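Local atomic coordinates of aldehyde dehydrogenase (Staphylococcus aureus, PDB entry 6K10), a protein that oxidises the carotenoid aldehyde 4,4'-diaponeurosporen-4-al to 4,4'-diaponeurosporenoic acid with NAD+, a step in the synthesis of the virulence pigment staphyloxanthin. Residues 18-27 / 137-145; 403-411 / 420-428. The protein carries 1 engineered substitution. All coordinates share one frame; numbering follows the deposited sequence.

Interaction 1 of 2, residues 18-27 / 137-145; sequences SKAFFNTQQT and AAGNTAIIK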
ATOM      1  N   SER A  18     -18.302   9.608  14.175  1.00 28.02           N
ATOM      2  CA  SER A  18     -17.021   9.982  13.585  1.00 27.35           C
ATOM      3  C   SER A  18     -17.148  10.185  12.081  1.00 25.71           C
ATOM      4  O   SER A  18     -16.605  11.151  11.531  1.00 25.07           O
ATOM      5  CB  SER A  18     -15.971   8.916  13.898  1.00 25.89           C
ATOM      6  OG  SER A  18     -14.666   9.404  13.651  1.00 26.55           O
ATOM      7  N   LYS A  19     -17.863   9.286  11.401  1.00 23.91           N
ATOM      8  CA  LYS A  19     -18.126   9.463   9.976  1.00 26.46           C
ATOM      9  C   LYS A  19     -18.859  10.773   9.718  1.00 27.53           C
ATOM     10  O   LYS A  19     -18.530  11.510   8.781  1.00 30.00           O
ATOM     11  CB  LYS A  19     -18.944   8.287   9.444  1.00 29.23           C
ATOM     12  CG  LYS A  19     -18.140   7.026   9.191  1.00 29.63           C
ATOM     13  N   ALA A  20     -19.865  11.073  10.543  1.00 27.03           N
ATOM     14  CA  ALA A  20     -20.641  12.293  10.356  1.00 29.49           C
ATOM     15  C   ALA A  20     -19.763  13.530  10.482  1.00 26.69           C
ATOM     16  O   ALA A  20     -19.905  14.480   9.703  1.00 29.67           O
ATOM     17  CB  ALA A  20     -21.794  12.341  11.360  1.00 30.12           C
ATOM     18  N   PHE A  21     -18.839  13.535  11.448  1.00 25.96           N
ATOM     19  CA  PHE A  21     -17.953  14.686  11.588  1.00 28.78           C
ATOM     20  C   PHE A  21     -17.022  14.820  10.391  1.00 26.38           C
ATOM     21  O   PHE A  21     -16.749  15.938   9.937  1.00 25.42           O
ATOM     22  CB  PHE A  21     -17.139  14.604  12.877  1.00 31.28           C
ATOM     23  CG  PHE A  21     -16.261  15.805  13.101  1.00 31.67           C
ATOM     24  CD1 PHE A  21     -16.816  17.039  13.398  1.00 36.10           C
ATOM     25  CD2 PHE A  21     -14.885  15.707  12.983  1.00 28.95           C
ATOM     26  CE1 PHE A  21     -16.015  18.150  13.591  1.00 37.09           C
ATOM     27  CE2 PHE A  21     -14.078  16.815  13.176  1.00 30.40           C
ATOM     28  CZ  PHE A  21     -14.645  18.037  13.480  1.00 34.60           C
ATOM     29  N   PHE A  22     -16.508  13.699   9.873  1.00 27.60           N
ATOM     30  CA  PHE A  22     -15.691  13.779   8.666  1.00 25.98           C
ATOM     31  C   PHE A  22     -16.484  14.371   7.510  1.00 25.92           C
ATOM     32  O   PHE A  22     -15.947  15.145   6.710  1.00 26.42           O
ATOM     33  CB  PHE A  22     -15.151  12.407   8.267  1.00 25.08           C
ATOM     34  CG  PHE A  22     -14.309  12.448   7.021  1.00 25.00           C
ATOM     35  CD1 PHE A  22     -13.005  12.910   7.068  1.00 24.38           C
ATOM     36  CD2 PHE A  22     -14.841  12.079   5.795  1.00 25.95           C
ATOM     37  CE1 PHE A  22     -12.234  12.972   5.920  1.00 23.74           C
ATOM     38  CE2 PHE A  22     -14.077  12.139   4.644  1.00 24.89           C
ATOM     39  CZ  PHE A  22     -12.772  12.588   4.707  1.00 25.06           C
ATOM     40  N   ASN A  23     -17.767  14.020   7.408  1.00 28.02           N
ATOM     41  CA  ASN A  23     -18.598  14.501   6.314  1.00 29.92           C
ATOM     42  C   ASN A  23     -18.827  16.008   6.355  1.00 28.71           C
ATOM     43  O   ASN A  23     -19.288  16.568   5.356  1.00 29.83           O
ATOM     44  CB  ASN A  23     -19.939  13.766   6.317  1.00 32.27           C
ATOM     45  CG  ASN A  23     -19.812  12.324   5.861  1.00 33.46           C
ATOM     46  OD1 ASN A  23     -18.854  11.963   5.176  1.00 31.11           O
ATOM     47  ND2 ASN A  23     -20.777  11.494   6.237  1.00 34.64           N
ATOM     48  N   THR A  24     -18.512  16.676   7.469  1.00 27.27           N
ATOM     49  CA  THR A  24     -18.625  18.130   7.529  1.00 30.85           C
ATOM     50  C   THR A  24     -17.499  18.845   6.791  1.00 30.50           C
ATOM     51  O   THR A  24     -17.575  20.068   6.627  1.00 28.69           O
ATOM     52  CB  THR A  24     -18.651  18.614   8.984  1.00 32.12           C
ATOM     53  OG1 THR A  24     -17.366  18.413   9.587  1.00 30.98           O
ATOM     54  CG2 THR A  24     -19.707  17.864   9.783  1.00 32.74           C
ATOM     55  N   GLN A  25     -16.471  18.117   6.350  1.00 27.80           N
ATOM     56  CA  GLN A  25     -15.302  18.599   5.612  1.00 29.14           C
ATOM     57  C   GLN A  25     -14.330  19.391   6.479  1.00 27.37           C
ATOM     58  O   GLN A  25     -13.337  19.909   5.953  1.00 27.12           O
ATOM     59  CB  GLN A  25     -15.680  19.461   4.396  1.00 29.43           C
ATOM     60  CG  GLN A  25     -16.754  18.857   3.504  1.00 31.86           C
ATOM     61  CD  GLN A  25     -16.290  17.596   2.810  1.00 32.57           C
ATOM     62  OE1 GLN A  25     -15.320  17.613   2.054  1.00 32.11           O
ATOM     63  NE2 GLN A  25     -16.981  16.489   3.067  1.00 32.96           N
ATOM     64  N   GLN A  26     -14.565  19.491   7.789  1.00 28.08           N
ATOM     65  CA  GLN A  26     -13.736  20.352   8.627  1.00 29.54           C
ATOM     66  C   GLN A  26     -12.316  19.813   8.785  1.00 27.59           C
ATOM     67  O   GLN A  26     -11.369  20.600   8.897  1.00 27.71           O
ATOM     68  CB  GLN A  26     -14.402  20.539   9.992  1.00 34.73           C
ATOM     69  CG  GLN A  26     -13.498  21.088  11.087  1.00 41.27           C
ATOM     70  CD  GLN A  26     -13.157  22.561  10.914  1.00 43.47           C
ATOM     71  OE1 GLN A  26     -12.526  22.961   9.934  1.00 40.22           O
ATOM     72  NE2 GLN A  26     -13.564  23.374  11.882  1.00 44.29           N
ATOM     73  N   THR A  27     -12.140  18.490   8.788  1.00 27.11           N
ATOM     74  CA  THR A  27     -10.805  17.927   8.964  1.00 25.29           C
ATOM     75  C   THR A  27      -9.925  18.084   7.730  1.00 25.42           C
ATOM     76  O   THR A  27      -8.708  17.900   7.835  1.00 24.10           O
ATOM     77  CB  THR A  27     -10.891  16.445   9.344  1.00 27.34           C
ATOM     78  OG1 THR A  27     -11.340  15.679   8.219  1.00 27.44           O
ATOM     79  CG2 THR A  27     -11.854  16.246  10.502  1.00 26.04           C
ATOM     80  N   ALA A 137      -2.581  14.405  10.533  1.00 20.86           N
ATOM     81  CA  ALA A 137      -1.961  15.243   9.513  1.00 21.35           C
ATOM     82  C   ALA A 137      -2.549  14.986   8.133  1.00 23.37           C
ATOM     83  O   ALA A 137      -2.606  15.900   7.304  1.00 25.24           O
ATOM     84  CB  ALA A 137      -0.449  15.014   9.494  1.00 22.62           C
ATOM     85  N   ALA A 138      -2.991  13.758   7.869  1.00 23.57           N
ATOM     86  CA  ALA A 138      -3.592  13.438   6.582  1.00 23.72           C
ATOM     87  C   ALA A 138      -5.047  13.880   6.478  1.00 23.66           C
ATOM     88  O   ALA A 138      -5.621  13.801   5.388  1.00 22.21           O
ATOM     89  CB  ALA A 138      -3.485  11.935   6.313  1.00 22.70           C
ATOM     90  N   GLY A 139      -5.654  14.331   7.575  1.00 22.70           N
ATOM     91  CA  GLY A 139      -6.992  14.883   7.522  1.00 22.86           C
ATOM     92  C   GLY A 139      -8.113  13.926   7.847  1.00 23.62           C
ATOM     93  O   GLY A 139      -9.242  14.136   7.389  1.00 22.46           O
ATOM     94  N   ASN A 140      -7.847  12.888   8.628  1.00 21.36           N
ATOM     95  CA  ASN A 140      -8.845  11.880   8.950  1.00 24.21           C
ATOM     96  C   ASN A 140      -9.453  12.142  10.323  1.00 27.47           C
ATOM     97  O   ASN A 140      -8.942  12.929  11.124  1.00 28.81           O
ATOM     98  CB  ASN A 140      -8.217  10.484   8.915  1.00 21.02           C
ATOM     99  CG  ASN A 140      -7.610  10.150   7.568  1.00 21.48           C
ATOM    100  OD1 ASN A 140      -8.281   9.616   6.686  1.00 20.97           O
ATOM    101  ND2 ASN A 140      -6.331  10.469   7.400  1.00 21.36           N
ATOM    102  N   THR A 141     -10.576  11.481  10.581  1.00 25.44           N
ATOM    103  CA  THR A 141     -11.031  11.230  11.938  1.00 23.70           C
ATOM    104  C   THR A 141     -10.547   9.844  12.343  1.00 24.47           C
ATOM    105  O   THR A 141     -10.165   9.031  11.497  1.00 26.38           O
ATOM    106  CB  THR A 141     -12.556  11.321  12.055  1.00 23.24           C
ATOM    107  OG1 THR A 141     -13.159  10.225  11.357  1.00 24.20           O
ATOM    108  CG2 THR A 141     -13.062  12.630  11.467  1.00 19.91           C
ATOM    109  N   ALA A 142     -10.549   9.575  13.646  1.00 23.38           N
ATOM    110  CA  ALA A 142      -9.894   8.363  14.113  1.00 21.40           C
ATOM    111  C   ALA A 142     -10.602   7.781  15.326  1.00 22.37           C
ATOM    112  O   ALA A 142     -11.139   8.507  16.167  1.00 22.06           O
ATOM    113  CB  ALA A 142      -8.422   8.621  14.452  1.00 22.05           C
ATOM    114  N   ILE A 143     -10.581   6.453  15.400  1.00 20.72           N
ATOM    115  CA  ILE A 143     -10.992   5.696  16.573  1.00 22.66           C
ATOM    116  C   ILE A 143      -9.811   4.831  16.988  1.00 23.75           C
ATOM    117  O   ILE A 143      -9.222   4.136  16.150  1.00 24.65           O
ATOM    118  CB  ILE A 143     -12.239   4.838  16.292  1.00 22.69           C
ATOM    119  CG1 ILE A 143     -13.459   5.735  16.077  1.00 24.85           C
ATOM    120  CG2 ILE A 143     -12.491   3.863  17.429  1.00 24.84           C
ATOM    121  CD1 ILE A 143     -14.705   4.981  15.682  1.00 27.78           C
ATOM    122  N   ILE A 144      -9.459   4.884  18.267  1.00 21.54           N
ATOM    123  CA  ILE A 144      -8.272   4.222  18.794  1.00 22.19           C
ATOM    124  C   ILE A 144      -8.712   3.093  19.711  1.00 20.22           C
ATOM    125  O   ILE A 144      -9.591   3.281  20.561  1.00 23.14           O
ATOM    126  CB  ILE A 144      -7.362   5.208  19.545  1.00 22.29           C
ATOM    127  CG1 ILE A 144      -6.947   6.364  18.633  1.00 24.41           C
ATOM    128  CG2 ILE A 144      -6.137   4.496  20.099  1.00 22.18           C
ATOM    129  CD1 ILE A 144      -6.438   7.573  19.389  1.00 23.09           C
ATOM    130  N   LYS A 145      -8.100   1.925  19.541  1.00 21.49           N
ATOM    131  CA  LYS A 145      -8.305   0.791  20.440  1.00 23.01           C
ATOM    132  C   LYS A 145      -6.958   0.415  21.039  1.00 22.88           C
ATOM    133  O   LYS A 145      -6.162  -0.293  20.395  1.00 22.97           O
ATOM    134  CB  LYS A 145      -8.933  -0.391  19.700  1.00 27.50           C
ATOM    135  CG  LYS A 145      -9.478  -1.483  20.608  1.00 33.15           C
ATOM    136  CD  LYS A 145      -8.402  -2.499  20.938  1.00 37.37           C
ATOM    137  CE  LYS A 145      -8.658  -3.155  22.274  1.00 39.60           C
ATOM    138  NZ  LYS A 145      -7.461  -3.902  22.744  1.00 37.73           N
TER
HETATM  139  O   HOH W   1     -13.686   9.657  16.227  1.00 25.14           O
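Gly-139, where the chain leaves helix 126-138 in a Schellman motif, offers its carbonyl oxygen to Thr-27: OG1 of Thr-27 donates to O of Gly-139 over 2.7 Å. The hydroxyl stands well above the carbonyl plane, 47° out of it, while the same oxygen also lies at the edge of the Phe-22 ring, in the ring plane, with CE1 of Phe-22 3.5 Å from O of Gly-139. The positive phi of Gly-139 suits glycine. At Asn-140 the side chain turns away from residues 18-27, and its amide is spent on backbone groups, OD1 taking the N-H of Gly-113. Thr-141 is the centre of the contact. Its chi1 of 69° directs OG1 to Ser-18 and leaves CG2 for the aromatic side. OG1 of Thr-141 donates to OG of Ser-18 at 2.9 Å and is also hydrogen-bonded to Thr-114 on the adjoining strand. The methyl CG2 of Thr-141 is 3.8 Å from CB of Phe-22, meets the edge of the Phe-21 ring at CD2 (3.9 Å), and touches CG2 of Thr-27. Further on, a water accepts from OG of Ser-18 and donates to O of Ala-142, so that the serine hydroxyl, buried with the threonine, has both an acceptor and a donor. Helix 18-23 runs nearly antiparallel to strand 141-145, at 161° and 8.5 Å between axes, the packing of an N-terminal helix against an inner strand, flanked in parallel by strands 104-118 and 170-172, in the Rossmann-like NAD-binding domain of aldehyde dehydrogenases.

Interaction 2 of 2, residues 403-411 / 420-428; sequences HLANPKLPF and GRYHGKYSF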
ATOM      1  N   HIS A 403      17.374   1.513  13.440  1.00 20.06           N
ATOM      2  CA  HIS A 403      16.833   1.901  12.140  1.00 20.28           C
ATOM      3  C   HIS A 403      15.410   2.438  12.252  1.00 23.63           C
ATOM      4  O   HIS A 403      14.926   3.078  11.313  1.00 26.98           O
ATOM      5  CB  HIS A 403      16.893   0.731  11.151  1.00 20.59           C
ATOM      6  CG  HIS A 403      16.066  -0.455  11.545  1.00 21.38           C
ATOM      7  ND1 HIS A 403      16.292  -1.174  12.699  1.00 23.28           N
ATOM      8  CD2 HIS A 403      15.025  -1.059  10.923  1.00 21.02           C
ATOM      9  CE1 HIS A 403      15.421  -2.165  12.776  1.00 23.68           C
ATOM     10  NE2 HIS A 403      14.641  -2.117  11.712  1.00 21.00           N
ATOM     11  N   LEU A 404      14.741   2.205  13.384  1.00 20.36           N
ATOM     12  CA  LEU A 404      13.441   2.808  13.654  1.00 19.46           C
ATOM     13  C   LEU A 404      13.550   4.262  14.089  1.00 23.44           C
ATOM     14  O   LEU A 404      12.543   4.978  14.070  1.00 22.16           O
ATOM     15  CB  LEU A 404      12.705   2.017  14.740  1.00 22.82           C
ATOM     16  CG  LEU A 404      11.876   0.791  14.345  1.00 25.45           C
ATOM     17  CD1 LEU A 404      12.732  -0.257  13.661  1.00 27.08           C
ATOM     18  CD2 LEU A 404      11.192   0.199  15.570  1.00 23.56           C
ATOM     19  N   ALA A 405      14.738   4.711  14.487  1.00 22.90           N
ATOM     20  CA  ALA A 405      14.907   6.037  15.063  1.00 21.91           C
ATOM     21  C   ALA A 405      15.132   7.121  14.020  1.00 20.91           C
ATOM     22  O   ALA A 405      15.154   8.303  14.375  1.00 24.51           O
ATOM     23  CB  ALA A 405      16.069   6.035  16.059  1.00 23.13           C
ATOM     24  N   ASN A 406      15.305   6.755  12.753  1.00 19.99           N
ATOM     25  CA  ASN A 406      15.363   7.745  11.692  1.00 20.81           C
ATOM     26  C   ASN A 406      13.985   7.853  11.063  1.00 21.87           C
ATOM     27  O   ASN A 406      13.563   6.923  10.357  1.00 22.44           O
ATOM     28  CB  ASN A 406      16.402   7.359  10.641  1.00 23.38           C
ATOM     29  CG  ASN A 406      16.642   8.461   9.621  1.00 26.36           C
ATOM     30  OD1 ASN A 406      15.900   9.445   9.561  1.00 25.49           O
ATOM     31  ND2 ASN A 406      17.680   8.297   8.810  1.00 27.70           N
ATOM     32  N   PRO A 407      13.248   8.948  11.277  1.00 21.92           N
ATOM     33  CA  PRO A 407      11.900   9.054  10.694  1.00 22.54           C
ATOM     34  C   PRO A 407      11.899   9.135   9.178  1.00 24.89           C
ATOM     35  O   PRO A 407      10.827   9.013   8.572  1.00 26.00           O
ATOM     36  CB  PRO A 407      11.349  10.340  11.323  1.00 24.31           C
ATOM     37  CG  PRO A 407      12.562  11.157  11.610  1.00 26.91           C
ATOM     38  CD  PRO A 407      13.642  10.177  11.989  1.00 24.43           C
ATOM     39  N   LYS A 408      13.058   9.332   8.549  1.00 22.72           N
ATOM     40  CA  LYS A 408      13.166   9.321   7.098  1.00 24.64           C
ATOM     41  C   LYS A 408      13.259   7.910   6.532  1.00 22.92           C
ATOM     42  O   LYS A 408      13.254   7.747   5.307  1.00 22.38           O
ATOM     43  CB  LYS A 408      14.384  10.142   6.668  1.00 26.35           C
ATOM     44  CG  LYS A 408      14.203  11.628   6.892  1.00 32.22           C
ATOM     45  CD  LYS A 408      15.243  12.449   6.161  1.00 35.37           C
ATOM     46  CE  LYS A 408      14.973  13.927   6.369  1.00 39.64           C
ATOM     47  NZ  LYS A 408      16.182  14.766   6.161  1.00 41.81           N
ATOM     48  N   LEU A 409      13.337   6.895   7.391  1.00 22.46           N
ATOM     49  CA  LEU A 409      13.350   5.502   6.979  1.00 20.66           C
ATOM     50  C   LEU A 409      11.971   4.905   7.202  1.00 21.33           C
ATOM     51  O   LEU A 409      11.482   4.925   8.339  1.00 23.68           O
ATOM     52  CB  LEU A 409      14.399   4.720   7.773  1.00 20.27           C
ATOM     53  CG  LEU A 409      15.870   4.971   7.448  1.00 20.87           C
ATOM     54  CD1 LEU A 409      16.747   4.097   8.323  1.00 22.69           C
ATOM     55  CD2 LEU A 409      16.170   4.715   5.976  1.00 22.17           C
ATOM     56  N   PRO A 410      11.304   4.372   6.182  1.00 23.00           N
ATOM     57  CA  PRO A 410      10.023   3.701   6.425  1.00 25.14           C
ATOM     58  C   PRO A 410      10.210   2.492   7.327  1.00 26.12           C
ATOM     59  O   PRO A 410      11.211   1.780   7.244  1.00 22.24           O
ATOM     60  CB  PRO A 410       9.562   3.294   5.021  1.00 24.39           C
ATOM     61  CG  PRO A 410      10.819   3.228   4.220  1.00 23.76           C
ATOM     62  CD  PRO A 410      11.688   4.323   4.763  1.00 23.76           C
ATOM     63  N   PHE A 411       9.242   2.276   8.212  1.00 23.06           N
ATOM     64  CA  PHE A 411       9.283   1.174   9.165  1.00 21.98           C
ATOM     65  C   PHE A 411       8.095   0.264   8.910  1.00 22.70           C
ATOM     66  O   PHE A 411       6.947   0.692   9.036  1.00 23.60           O
ATOM     67  CB  PHE A 411       9.268   1.687  10.607  1.00 19.65           C
ATOM     68  CG  PHE A 411       9.064   0.602  11.629  1.00 21.09           C
ATOM     69  CD1 PHE A 411       9.821  -0.560  11.587  1.00 22.19           C
ATOM     70  CD2 PHE A 411       8.105   0.732  12.623  1.00 22.34           C
ATOM     71  CE1 PHE A 411       9.628  -1.565  12.521  1.00 23.64           C
ATOM     72  CE2 PHE A 411       7.912  -0.270  13.560  1.00 25.94           C
ATOM     73  CZ  PHE A 411       8.676  -1.419  13.509  1.00 26.67           C
ATOM     74  N   GLY A 420       2.689  -2.628   4.556  1.00 24.25           N
ATOM     75  CA  GLY A 420       2.595  -1.211   4.835  1.00 23.32           C
ATOM     76  C   GLY A 420       3.743  -0.730   5.705  1.00 20.94           C
ATOM     77  O   GLY A 420       4.582  -1.502   6.169  1.00 21.31           O
ATOM     78  N   ARG A 421       3.771   0.583   5.934  1.00 20.76           N
ATOM     79  CA  ARG A 421       4.894   1.208   6.625  1.00 24.40           C
ATOM     80  C   ARG A 421       4.478   2.571   7.157  1.00 23.67           C
ATOM     81  O   ARG A 421       3.480   3.141   6.723  1.00 23.27           O
ATOM     82  CB  ARG A 421       6.097   1.340   5.689  1.00 24.91           C
ATOM     83  CG  ARG A 421       5.936   2.449   4.659  1.00 24.02           C
ATOM     84  CD  ARG A 421       5.834   1.906   3.248  1.00 29.36           C
ATOM     85  NE  ARG A 421       5.787   2.975   2.253  1.00 29.53           N
ATOM     86  CZ  ARG A 421       6.722   3.165   1.329  1.00 31.71           C
ATOM     87  NH1 ARG A 421       6.611   4.161   0.459  1.00 30.73           N
ATOM     88  NH2 ARG A 421       7.774   2.359   1.282  1.00 33.71           N
ATOM     89  N   TYR A 422       5.258   3.086   8.106  1.00 23.09           N
ATOM     90  CA  TYR A 422       4.997   4.415   8.663  1.00 22.33           C
ATOM     91  C   TYR A 422       6.285   4.962   9.273  1.00 23.18           C
ATOM     92  O   TYR A 422       7.378   4.468   8.983  1.00 21.43           O
ATOM     93  CB  TYR A 422       3.825   4.387   9.657  1.00 20.03           C
ATOM     94  CG  TYR A 422       4.069   3.696  10.987  1.00 21.78           C
ATOM     95  CD1 TYR A 422       4.401   2.348  11.052  1.00 20.46           C
ATOM     96  CD2 TYR A 422       3.928   4.387  12.188  1.00 20.79           C
ATOM     97  CE1 TYR A 422       4.604   1.712  12.270  1.00 21.77           C
ATOM     98  CE2 TYR A 422       4.130   3.762  13.410  1.00 24.14           C
ATOM     99  CZ  TYR A 422       4.468   2.426  13.446  1.00 24.87           C
ATOM    100  OH  TYR A 422       4.669   1.803  14.659  1.00 23.84           O
ATOM    101  N   HIS A 423       6.127   5.971  10.137  1.00 21.38           N
ATOM    102  CA  HIS A 423       7.150   6.895  10.631  1.00 21.00           C
ATOM    103  C   HIS A 423       7.339   8.086   9.703  1.00 22.88           C
ATOM    104  O   HIS A 423       7.399   7.932   8.477  1.00 23.15           O
ATOM    105  CB  HIS A 423       8.514   6.230  10.867  1.00 22.12           C
ATOM    106  CG  HIS A 423       8.547   5.329  12.054  1.00 21.79           C
ATOM    107  ND1 HIS A 423       9.705   4.724  12.493  1.00 20.55           N
ATOM    108  CD2 HIS A 423       7.566   4.926  12.895  1.00 22.39           C
ATOM    109  CE1 HIS A 423       9.439   3.997  13.562  1.00 20.31           C
ATOM    110  NE2 HIS A 423       8.148   4.101  13.825  1.00 20.36           N
ATOM    111  N   GLY A 424       7.436   9.276  10.294  1.00 23.04           N
ATOM    112  CA  GLY A 424       7.680  10.479   9.512  1.00 22.91           C
ATOM    113  C   GLY A 424       6.597  10.721   8.492  1.00 24.26           C
ATOM    114  O   GLY A 424       5.401  10.591   8.785  1.00 24.67           O
ATOM    115  N   LYS A 425       7.015  11.069   7.270  1.00 20.41           N
ATOM    116  CA  LYS A 425       6.051  11.299   6.199  1.00 22.69           C
ATOM    117  C   LYS A 425       5.317  10.022   5.804  1.00 20.09           C
ATOM    118  O   LYS A 425       4.192  10.090   5.291  1.00 23.07           O
ATOM    119  CB  LYS A 425       6.757  11.915   4.987  1.00 26.08           C
ATOM    120  CG  LYS A 425       5.812  12.305   3.858  1.00 26.92           C
ATOM    121  CD  LYS A 425       6.511  13.036   2.728  1.00 30.94           C
ATOM    122  CE  LYS A 425       5.505  13.445   1.659  1.00 31.87           C
ATOM    123  NZ  LYS A 425       4.964  12.272   0.907  1.00 28.29           N
ATOM    124  N   TYR A 426       5.922   8.851   6.041  1.00 21.05           N
ATOM    125  CA  TYR A 426       5.242   7.604   5.706  1.00 20.04           C
ATOM    126  C   TYR A 426       3.996   7.394   6.557  1.00 22.10           C
ATOM    127  O   TYR A 426       3.038   6.756   6.101  1.00 23.44           O
ATOM    128  CB  TYR A 426       6.205   6.421   5.851  1.00 18.82           C
ATOM    129  CG  TYR A 426       7.406   6.522   4.939  1.00 19.52           C
ATOM    130  CD1 TYR A 426       7.327   6.128   3.611  1.00 21.14           C
ATOM    131  CD2 TYR A 426       8.614   7.024   5.404  1.00 23.62           C
ATOM    132  CE1 TYR A 426       8.419   6.224   2.768  1.00 25.32           C
ATOM    133  CE2 TYR A 426       9.710   7.126   4.572  1.00 24.50           C
ATOM    134  CZ  TYR A 426       9.610   6.724   3.257  1.00 25.81           C
ATOM    135  OH  TYR A 426      10.704   6.825   2.429  1.00 26.77           O
ATOM    136  N   SER A 427       3.990   7.919   7.787  1.00 20.78           N
ATOM    137  CA  SER A 427       2.767   7.905   8.581  1.00 21.54           C
ATOM    138  C   SER A 427       1.673   8.714   7.901  1.00 21.93           C
ATOM    139  O   SER A 427       0.516   8.283   7.835  1.00 22.89           O
ATOM    140  CB  SER A 427       3.048   8.455   9.979  1.00 25.70           C
ATOM    141  OG  SER A 427       3.905   7.586  10.709  1.00 24.13           O
ATOM    142  N   PHE A 428       2.033   9.887   7.373  1.00 19.88           N
ATOM    143  CA  PHE A 428       1.088  10.693   6.605  1.00 22.20           C
ATOM    144  C   PHE A 428       0.652   9.964   5.338  1.00 24.28           C
ATOM    145  O   PHE A 428      -0.547   9.872   5.040  1.00 22.50           O
ATOM    146  CB  PHE A 428       1.724  12.047   6.272  1.00 20.84           C
ATOM    147  CG  PHE A 428       0.992  12.834   5.218  1.00 23.03           C
ATOM    148  CD1 PHE A 428       0.008  13.739   5.574  1.00 22.77           C
ATOM    149  CD2 PHE A 428       1.326  12.710   3.878  1.00 22.95           C
ATOM    150  CE1 PHE A 428      -0.652  14.477   4.614  1.00 22.65           C
ATOM    151  CE2 PHE A 428       0.666  13.447   2.916  1.00 23.54           C
ATOM    152  CZ  PHE A 428      -0.320  14.332   3.285  1.00 22.22           C
TER
HETATM  153  O   HOH W   2      12.007   4.722  10.896  1.00 22.80           O
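Pro-410 crosses obliquely over one face of the Tyr-426 ring, its CB 3.6 Å from the ring centroid and exactly on the ring normal, a CH-pi contact, with its CD at 3.4 Å from CE2 of Tyr-426. The carbonyl oxygen of Lys-408 meets the same tyrosine ring at its edge, in the plane. Beyond the proline, CG of Arg-421 packs on CB of Pro-410, and the guanidinium continues to a salt bridge with Glu-434 of the second subunit. Phe-411 and Tyr-422 form a single antiparallel hydrogen-bonded pair: N of Phe-411 donates to O of Tyr-422 (3.0 Å) within the carbonyl plane, and the return bond from N of Tyr-422 to O of Phe-411 (3.1 Å) is tilted from it. With CG anti to the backbone N (chi1 170°), the Phe-411 side chain runs alongside that of Tyr-422, and CD2 of Phe-411 touches CE1 of Tyr-422 at 3.7 Å. CB of Phe-411 sits over one face of the His-423 imidazole, 3.8 Å from its centroid, in a second CH-pi contact; the Phe-411 and His-423 rings are inclined at 36°. In the plane of the imidazole, a water is hydrogen-bonded to ND1 of His-423 (2.8 Å) and to the carbonyl oxygens of Asn-406 and Leu-409, bridging the loop to the histidine. The aromatic cluster borders the predicted active site, Phe-411 and Tyr-422 both touching Glu-217 of strand 214-217. Tyr-422 also packs on helix 126-138 and meets Phe-192 edge-to-face, while the start of helix 425-430 carries Tyr-426 against the loop that follows strand 394-397.

The two contacts follow one another along the chain, interaction 1 closing before interaction 2 opens, and their centres are about 22 Å apart. Interaction 1 lies toward the periphery, about 23 Å from the centre of the chain; interaction 2 is about 8 Å from it. Helix 126-138 joins them: its C-terminal end enters interaction 1, where CE1 of Phe-428 from interaction 2 packs 3.6 Å from O of Ala-137, and Tyr-422 and His-423 rest on the same helix. Both sites also reach the second subunit. The outer helix packing and the loops near the predicted catalytic residues are thus connected through one helix, 126-138.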